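Local coordinates for GST N-terminal domain-containing protein (Pseudomonas syringae pv. tomato, PDB 3IC8) that is of unknown function but belongs to the glutathione S-transferase family and may bind glutathione through its thioredoxin-like N-terminal domain, at residues 49-54 against 268-273; 261-266 against 304-309; 277-282 against 300-305. All coordinates share one frame; numbering follows the deposited sequence.

Contact 1: residues 49-54 against 268-273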
loop_
_atom_site.group_PDB
_atom_site.type_symbol
_atom_site.label_atom_id
_atom_site.label_comp_id
_atom_site.label_asym_id
_atom_site.label_seq_id
_atom_site.Cartn_x
_atom_site.Cartn_y
_atom_site.Cartn_z
ATOM N N GLY A 49 -1.360 35.372 24.853
ATOM C CA GLY A 49 -0.650 36.001 23.771
ATOM C C GLY A 49 0.442 35.261 23.039
ATOM O O GLY A 49 0.880 35.735 22.033
ATOM N N TYR A 50 0.827 34.084 23.482
ATOM C CA TYR A 50 1.696 33.279 22.679
ATOM C C TYR A 50 0.865 32.849 21.503
ATOM O O TYR A 50 -0.232 32.386 21.661
ATOM C CB TYR A 50 2.138 32.065 23.464
ATOM C CG TYR A 50 3.058 31.139 22.728
ATOM C CD1 TYR A 50 4.392 31.412 22.625
ATOM C CD2 TYR A 50 2.592 29.986 22.159
ATOM C CE1 TYR A 50 5.219 30.595 21.977
ATOM C CE2 TYR A 50 3.420 29.154 21.511
ATOM C CZ TYR A 50 4.743 29.459 21.420
ATOM O OH TYR A 50 5.581 28.618 20.751
ATOM N N ARG A 51 1.377 33.030 20.307
ATOM C CA ARG A 51 0.602 32.686 19.148
ATOM C C ARG A 51 1.202 31.708 18.186
ATOM O O ARG A 51 0.754 31.623 17.081
ATOM C CB ARG A 51 0.142 33.925 18.421
ATOM C CG ARG A 51 -0.815 34.720 19.215
ATOM C CD ARG A 51 -1.479 35.724 18.384
ATOM N NE ARG A 51 -0.575 36.786 18.011
ATOM C CZ ARG A 51 -0.408 37.890 18.706
ATOM N NH1 ARG A 51 -1.074 38.090 19.821
ATOM N NH2 ARG A 51 0.432 38.793 18.273
ATOM N N LYS A 52 2.209 30.972 18.582
ATOM C CA LYS A 52 2.735 29.985 17.686
ATOM C C LYS A 52 2.032 28.672 17.937
ATOM O O LYS A 52 1.962 28.206 19.036
ATOM C CB LYS A 52 4.224 29.840 17.870
ATOM C CG LYS A 52 4.909 29.358 16.654
ATOM C CD LYS A 52 5.469 27.973 16.854
ATOM C CE LYS A 52 6.962 28.001 16.902
ATOM N NZ LYS A 52 7.558 27.455 15.671
ATOM N N THR A 53 1.502 28.088 16.894
ATOM C CA THR A 53 0.671 26.937 17.009
ATOM C C THR A 53 1.336 25.942 16.130
ATOM O O THR A 53 2.165 26.309 15.370
ATOM C CB THR A 53 -0.707 27.235 16.514
ATOM O OG1 THR A 53 -0.625 27.806 15.224
ATOM C CG2 THR A 53 -1.349 28.218 17.398
ATOM N N PRO A 54 1.039 24.671 16.267
ATOM C CA PRO A 54 -0.071 24.177 17.054
ATOM C C PRO A 54 0.078 24.234 18.554
ATOM O O PRO A 54 1.156 24.211 19.065
ATOM C CB PRO A 54 -0.172 22.745 16.595
ATOM C CG PRO A 54 0.425 22.727 15.336
ATOM C CD PRO A 54 1.549 23.628 15.397
ATOM N N GLY A 268 10.163 37.732 21.186
ATOM C CA GLY A 268 10.086 38.363 22.480
ATOM C C GLY A 268 8.818 39.147 22.602
ATOM O O GLY A 268 8.388 39.479 23.683
ATOM N N VAL A 269 8.221 39.445 21.465
ATOM C CA VAL A 269 7.074 40.313 21.430
ATOM C C VAL A 269 5.864 39.786 22.166
ATOM O O VAL A 269 5.246 40.521 22.904
ATOM C CB VAL A 269 6.679 40.576 19.976
ATOM C CG1 VAL A 269 5.278 41.110 19.887
ATOM C CG2 VAL A 269 7.666 41.523 19.337
ATOM N N GLU A 270 5.510 38.528 21.953
ATOM C CA GLU A 270 4.341 37.961 22.603
ATOM C C GLU A 270 4.643 37.362 23.951
ATOM O O GLU A 270 4.386 36.196 24.161
ATOM C CB GLU A 270 3.731 36.859 21.737
ATOM C CG GLU A 270 4.017 36.955 20.265
ATOM C CD GLU A 270 3.368 35.839 19.451
ATOM O OE1 GLU A 270 3.615 34.657 19.739
ATOM O OE2 GLU A 270 2.635 36.145 18.499
ATOM N N ALA A 271 5.176 38.138 24.870
ATOM C CA ALA A 271 5.528 37.594 26.160
ATOM C C ALA A 271 4.267 37.296 26.919
ATOM O O ALA A 271 3.264 37.923 26.689
ATOM C CB ALA A 271 6.367 38.539 26.907
ATOM N N VAL A 272 4.311 36.336 27.822
ATOM C CA VAL A 272 3.126 35.985 28.558
ATOM C C VAL A 272 3.328 36.198 30.029
ATOM O O VAL A 272 4.273 35.713 30.588
ATOM C CB VAL A 272 2.762 34.552 28.332
ATOM C CG1 VAL A 272 1.593 34.198 29.148
ATOM C CG2 VAL A 272 2.466 34.322 26.917
ATOM N N GLU A 273 2.421 36.932 30.652
ATOM C CA GLU A 273 2.583 37.342 32.027
ATOM C C GLU A 273 1.697 36.602 32.991
ATOM O O GLU A 273 0.611 36.222 32.667
ATOM C CB GLU A 273 2.352 38.825 32.146
#
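Glu270 reaches across to Arg51 and takes hold of it twice, once at the backbone and once at the side chain. Its first torsion is twisted well away from a staggered value (chi1 -25°), while the chain beyond CG is fully extended, and this carries the carboxylate over the 49-54 loop. On the way, Glu270 CB passes tightly by the carbonyl oxygen of Gly49, with Glu270 CB and Gly49 O only 3.1 Å apart. Glu270 OE1 then accepts the Arg51 backbone N-H, N to OE1 2.8 Å, from above the carboxylate plane rather than within it. The other oxygen, Glu270 OE2, sits over one face of the Arg51 guanidinium, 3.3 Å from Arg51 NE. The two planes stand 75° apart and no N-H points at OE2, making this a salt bridge of charges alone. Arg51 folds its guanidinium back to that place by a bend at chi3 (-71°), and OE2 also lies 3.3 Å from Arg51 CB. Deeper in, Val272 CG2 packs 4.1 Å from Tyr50 CB; Tyr50 CG stands anti to the backbone N, and the ring takes Lys52 N over one face. Thr47 OG1, at the end of helix 41-47, hydrogen-bonds Gly49 N and Tyr50 O. The loop leads into the cis peptide before Pro54, a hallmark of thioredoxin-like domains. One carboxylate thus serves a backbone N-H through a directed bond and a guanidinium through charge alone, and the arginine's charge would be expected to keep Glu270 ionised.

Contact 2: residues 261-266 against 304-309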
loop_
_atom_site.group_PDB
_atom_site.type_symbol
_atom_site.label_atom_id
_atom_site.label_comp_id
_atom_site.label_asym_id
_atom_site.label_seq_id
_atom_site.Cartn_x
_atom_site.Cartn_y
_atom_site.Cartn_z
ATOM N N ALA A 261 7.174 37.034 33.424
ATOM C CA ALA A 261 6.784 37.012 32.040
ATOM C C ALA A 261 7.625 35.963 31.374
ATOM O O ALA A 261 8.734 35.733 31.749
ATOM C CB ALA A 261 7.010 38.313 31.412
ATOM N N ILE A 262 7.063 35.293 30.402
ATOM C CA ILE A 262 7.799 34.316 29.654
ATOM C C ILE A 262 7.646 34.623 28.204
ATOM O O ILE A 262 6.569 34.869 27.740
ATOM C CB ILE A 262 7.313 32.899 29.956
ATOM C CG1 ILE A 262 7.608 32.557 31.385
ATOM C CG2 ILE A 262 8.011 31.888 29.130
ATOM C CD1 ILE A 262 7.438 31.173 31.672
ATOM N N ALA A 263 8.748 34.613 27.489
ATOM C CA ALA A 263 8.698 34.806 26.060
ATOM C C ALA A 263 9.561 33.815 25.334
ATOM O O ALA A 263 10.524 33.331 25.859
ATOM C CB ALA A 263 9.103 36.190 25.703
ATOM N N ALA A 264 9.194 33.524 24.105
ATOM C CA ALA A 264 10.024 32.723 23.257
ATOM C C ALA A 264 11.215 33.560 22.959
ATOM O O ALA A 264 11.107 34.745 22.816
ATOM C CB ALA A 264 9.318 32.396 22.021
ATOM N N VAL A 265 12.362 32.928 22.888
ATOM C CA VAL A 265 13.603 33.607 22.636
ATOM C C VAL A 265 13.636 34.253 21.272
ATOM O O VAL A 265 14.181 35.321 21.095
ATOM C CB VAL A 265 14.727 32.650 22.727
ATOM C CG1 VAL A 265 15.722 32.983 21.721
ATOM C CG2 VAL A 265 15.298 32.681 24.090
ATOM N N ASP A 266 13.068 33.560 20.304
ATOM C CA ASP A 266 12.863 34.078 18.969
ATOM C C ASP A 266 11.908 35.256 18.873
ATOM O O ASP A 266 12.134 36.162 18.113
ATOM C CB ASP A 266 12.332 32.969 18.072
ATOM N N GLY A 304 14.261 27.331 24.685
ATOM C CA GLY A 304 13.720 28.291 23.776
ATOM C C GLY A 304 12.877 29.374 24.376
ATOM O O GLY A 304 12.291 30.139 23.675
ATOM N N PHE A 305 12.817 29.437 25.682
ATOM C CA PHE A 305 11.999 30.418 26.314
ATOM C C PHE A 305 12.756 31.101 27.403
ATOM O O PHE A 305 13.609 30.548 28.005
ATOM C CB PHE A 305 10.737 29.783 26.858
ATOM C CG PHE A 305 9.761 29.402 25.812
ATOM C CD1 PHE A 305 8.721 30.211 25.501
ATOM C CD2 PHE A 305 9.898 28.236 25.132
ATOM C CE1 PHE A 305 7.853 29.860 24.549
ATOM C CE2 PHE A 305 9.035 27.895 24.194
ATOM C CZ PHE A 305 8.009 28.703 23.899
ATOM N N ARG A 306 12.421 32.337 27.646
ATOM C CA ARG A 306 13.151 33.117 28.597
ATOM C C ARG A 306 12.235 33.559 29.684
ATOM O O ARG A 306 11.101 33.842 29.445
ATOM C CB ARG A 306 13.750 34.325 27.911
ATOM C CG ARG A 306 14.334 35.318 28.846
ATOM C CD ARG A 306 14.316 36.672 28.249
ATOM N NE ARG A 306 14.884 36.649 26.919
ATOM C CZ ARG A 306 14.257 37.053 25.824
ATOM N NH1 ARG A 306 13.026 37.516 25.897
ATOM N NH2 ARG A 306 14.866 36.991 24.655
ATOM N N VAL A 307 12.744 33.622 30.893
ATOM C CA VAL A 307 11.959 34.089 32.004
ATOM C C VAL A 307 12.490 35.397 32.548
ATOM O O VAL A 307 13.651 35.532 32.868
ATOM C CB VAL A 307 11.907 33.053 33.103
ATOM C CG1 VAL A 307 10.878 33.404 34.103
ATOM C CG2 VAL A 307 11.583 31.757 32.525
ATOM N N GLU A 308 11.601 36.370 32.615
ATOM C CA GLU A 308 11.908 37.693 33.088
ATOM C C GLU A 308 11.120 37.908 34.333
ATOM O O GLU A 308 9.962 37.594 34.370
ATOM C CB GLU A 308 11.402 38.705 32.087
ATOM C CG GLU A 308 12.421 39.279 31.164
ATOM C CD GLU A 308 11.785 39.970 29.988
ATOM O OE1 GLU A 308 10.988 40.887 30.228
ATOM O OE2 GLU A 308 12.069 39.594 28.832
ATOM N N LYS A 309 11.727 38.485 35.349
ATOM C CA LYS A 309 10.986 38.895 36.534
ATOM C C LYS A 309 10.016 40.038 36.247
ATOM O O LYS A 309 10.264 40.870 35.403
ATOM C CB LYS A 309 11.948 39.288 37.643
#
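The Phe305 ring leans at an oblique angle on the neighbouring strand: Ala264 CA lies 3.6 Å from Phe305 CD1, and Ile262 CG2 and Ala263 O also come up to the ring at a slant. The other flat group, the Arg306 guanidinium, is likewise approached obliquely, by Ala263 CB at 4.1 Å from Arg306 NH1 and by the carbonyl of Val265. These groups sit on opposite faces of an antiparallel strand pair, in which 305-309 flanks 259-264. Strands 259-264 to 296-300 form a four-stranded meander, and 305-309 returns to the outer side of the first, a strand order perhaps like that of SH3-type folds.

On the face of Ile262, Ala264, Phe305 and Val307, the Ile262 side chain meets Phe305 at about a right angle, and Ile262 CG1 lies 4.2 Å from Val307 CG2. Phe305 CG is anti to its own carbonyl carbon (chi1 -73°), which brings the CD1–CE1 side of the ring against Ala264, where Ala264 CB and Phe305 CE1 are 3.9 Å apart; Phe300 meets this ring with the planes at about 45°. The face of Ala261, Ala263, Arg306 and Glu308 is more polar: Glu308 pairs with Arg310 and only at long range with Arg306, whose chain bends at chi3 and brings NH1 beside Ala263 CB.

Ala261 and Glu308 form one hydrogen-bonded pair, Ala263 and Arg306 the next, with Arg306 N to Ala263 O at 2.8 Å. Past the regular strand, Val265 N still reaches Gly304 O at 2.9 Å, its N-H coming from above the carbonyl plane, 37° out of it.

Contact 3: residues 277-282 against 300-305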
loop_
_atom_site.group_PDB
_atom_site.type_symbol
_atom_site.label_atom_id
_atom_site.label_comp_id
_atom_site.label_asym_id
_atom_site.label_seq_id
_atom_site.Cartn_x
_atom_site.Cartn_y
_atom_site.Cartn_z
HETATM N N MSE A 277 3.979 29.162 38.702
HETATM C CA MSE A 277 3.500 28.165 39.615
HETATM C C MSE A 277 4.421 26.985 39.799
HETATM O O MSE A 277 4.379 26.337 40.805
HETATM C CB MSE A 277 2.131 27.719 39.142
HETATM C CG MSE A 277 1.189 28.886 38.993
HETATM SE SE MSE A 277 0.414 29.449 40.648
HETATM C CE MSE A 277 -0.288 27.756 41.089
ATOM N N PHE A 278 5.220 26.688 38.790
ATOM C CA PHE A 278 6.127 25.575 38.853
ATOM C C PHE A 278 7.311 25.817 37.959
ATOM O O PHE A 278 7.167 26.313 36.879
ATOM C CB PHE A 278 5.388 24.325 38.422
ATOM C CG PHE A 278 6.242 23.111 38.296
ATOM C CD1 PHE A 278 6.370 22.237 39.332
ATOM C CD2 PHE A 278 6.883 22.822 37.129
ATOM C CE1 PHE A 278 7.116 21.147 39.210
ATOM C CE2 PHE A 278 7.627 21.721 37.020
ATOM C CZ PHE A 278 7.746 20.891 38.059
ATOM N N THR A 279 8.486 25.469 38.441
ATOM C CA THR A 279 9.692 25.470 37.658
ATOM C C THR A 279 10.294 24.100 37.789
ATOM O O THR A 279 10.422 23.583 38.862
ATOM C CB THR A 279 10.662 26.557 38.098
ATOM O OG1 THR A 279 11.821 26.510 37.286
ATOM C CG2 THR A 279 11.092 26.334 39.475
ATOM N N GLY A 280 10.638 23.504 36.668
ATOM C CA GLY A 280 11.032 22.117 36.612
ATOM C C GLY A 280 12.055 21.876 35.552
ATOM O O GLY A 280 12.420 22.772 34.859
ATOM N N ARG A 281 12.537 20.655 35.473
ATOM C CA ARG A 281 13.552 20.272 34.517
ATOM C C ARG A 281 13.102 20.403 33.072
ATOM O O ARG A 281 13.828 20.855 32.223
ATOM C CB ARG A 281 13.932 18.831 34.769
ATOM C CG ARG A 281 14.855 18.618 35.894
ATOM C CD ARG A 281 14.751 17.196 36.391
ATOM N NE ARG A 281 15.422 16.982 37.663
ATOM C CZ ARG A 281 14.995 17.439 38.832
ATOM N NH1 ARG A 281 13.890 18.153 38.915
ATOM N NH2 ARG A 281 15.678 17.177 39.925
ATOM N N GLU A 282 11.880 19.991 32.825
ATOM C CA GLU A 282 11.280 20.083 31.541
ATOM C C GLU A 282 10.272 21.194 31.414
ATOM O O GLU A 282 9.821 21.464 30.333
ATOM C CB GLU A 282 10.587 18.775 31.253
ATOM C CG GLU A 282 11.504 17.617 31.158
ATOM C CD GLU A 282 12.316 17.589 29.878
ATOM O OE1 GLU A 282 11.900 18.169 28.890
ATOM O OE2 GLU A 282 13.381 16.978 29.860
ATOM N N PHE A 300 5.324 25.943 29.522
ATOM C CA PHE A 300 6.407 26.219 28.615
ATOM C C PHE A 300 7.579 25.373 28.963
ATOM O O PHE A 300 7.808 25.100 30.088
ATOM C CB PHE A 300 6.875 27.640 28.753
ATOM C CG PHE A 300 5.880 28.645 28.399
ATOM C CD1 PHE A 300 5.665 28.978 27.113
ATOM C CD2 PHE A 300 5.184 29.294 29.365
ATOM C CE1 PHE A 300 4.766 29.909 26.808
ATOM C CE2 PHE A 300 4.291 30.220 29.047
ATOM C CZ PHE A 300 4.091 30.536 27.777
ATOM N N PRO A 301 8.344 24.989 27.976
ATOM C CA PRO A 301 9.606 24.308 28.191
ATOM C C PRO A 301 10.704 25.251 28.620
ATOM O O PRO A 301 10.622 26.409 28.355
ATOM C CB PRO A 301 9.908 23.762 26.817
ATOM C CG PRO A 301 9.201 24.588 25.923
ATOM C CD PRO A 301 8.016 25.075 26.561
ATOM N N ARG A 302 11.737 24.754 29.257
ATOM C CA ARG A 302 12.877 25.596 29.493
ATOM C C ARG A 302 13.516 26.012 28.185
ATOM O O ARG A 302 13.895 27.142 28.025
ATOM C CB ARG A 302 13.899 24.925 30.386
ATOM C CG ARG A 302 13.437 24.558 31.743
ATOM C CD ARG A 302 14.603 24.453 32.648
ATOM N NE ARG A 302 14.338 24.935 33.993
ATOM C CZ ARG A 302 14.322 26.203 34.361
ATOM N NH1 ARG A 302 14.538 27.157 33.505
ATOM N NH2 ARG A 302 14.076 26.514 35.602
ATOM N N LEU A 303 13.633 25.091 27.251
ATOM C CA LEU A 303 14.312 25.366 26.015
ATOM C C LEU A 303 13.567 26.304 25.114
ATOM O O LEU A 303 12.436 26.111 24.816
ATOM C CB LEU A 303 14.598 24.085 25.270
ATOM C CG LEU A 303 15.276 22.970 26.030
ATOM C CD1 LEU A 303 15.682 21.919 25.100
ATOM C CD2 LEU A 303 16.442 23.472 26.788
ATOM N N GLY A 304 14.261 27.331 24.685
ATOM C CA GLY A 304 13.720 28.291 23.776
ATOM C C GLY A 304 12.877 29.374 24.376
ATOM O O GLY A 304 12.291 30.139 23.675
ATOM N N PHE A 305 12.817 29.437 25.682
ATOM C CA PHE A 305 11.999 30.418 26.314
ATOM C C PHE A 305 12.756 31.101 27.403
ATOM O O PHE A 305 13.609 30.548 28.005
ATOM C CB PHE A 305 10.737 29.783 26.858
ATOM C CG PHE A 305 9.761 29.402 25.812
ATOM C CD1 PHE A 305 8.721 30.211 25.501
ATOM C CD2 PHE A 305 9.898 28.236 25.132
ATOM C CE1 PHE A 305 7.853 29.860 24.549
ATOM C CE2 PHE A 305 9.035 27.895 24.194
ATOM C CZ PHE A 305 8.009 28.703 23.899
#
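Arg302 and Thr279 lean obliquely towards each other, the guanidinium of one beside the hydroxyl of the other. The arginine opens a type II beta turn, Arg302 to Phe305, with Gly304 in its third position; this turn joins strand 296-300 to strand 305-309 at the edge of the antiparallel C-terminal strands. Facing it is the loop that leaves strand 272-279 and turns back into strand 284-290.

Arg302 is the side chain that bridges the two. Its CG stands anti to the carbonyl carbon (chi1 -61°), and a bend at chi3 (143°) lays the chain across the carbonyls of Gly280 and Arg281. Arg302 NE gives a weak hydrogen bond to Gly280 O, 3.0 Å long but bent to 129° at the hydrogen. The Gly280 oxygen approaches the guanidinium at a slant, whereas Arg281 O lies at its edge, near the plane, and touches the aliphatic part of the chain, 3.7 Å from Arg302 CD.

Thr279 OG1, anti to the backbone N, comes to 2.8 Å from Arg302 NH2, yet the angle is too poor for a hydrogen bond. The two share a partner: Asp250 OD2 makes a salt bridge with Arg302 NH2 and a hydrogen bond with Thr279 OG1. The carboxylate thus satisfies both polar ends, and its negative charge would be expected to stabilise the guanidinium. Phe248 and Pro251 pack on Arg302, while Arg281 NH1 forms a salt bridge with Glu246.

Next to this polar group the backbones meet almost without side chains. Glu282 points its CB away, but its carbonyl oxygen receives a CA-H...O contact from Pro301, CA to Glu282 O 3.6 Å.

The three contacts lie in one region of the chain: the centres of contacts 1 and 2, and of contacts 2 and 3, are about 10 Å apart, those of contacts 1 and 3 about 15 Å. Along the sequence both segments of contact 1 precede those of contact 3, while contacts 1 and 2 alternate and contacts 2 and 3 end on the same turn, sharing Gly304 and Phe305. Strands 259-264 and 272-279, neighbours in the sheet, tie them together. Tyr50 CE1 packs 3.8 Å from Phe305 CE1, and Ile262 CD1 3.7 Å from Phe300 CD2, so apolar side chains link neighbouring contacts. The C-terminal strands thus pack against the thioredoxin-like domain, whose sheet they continue through 61-63 beside 296-300.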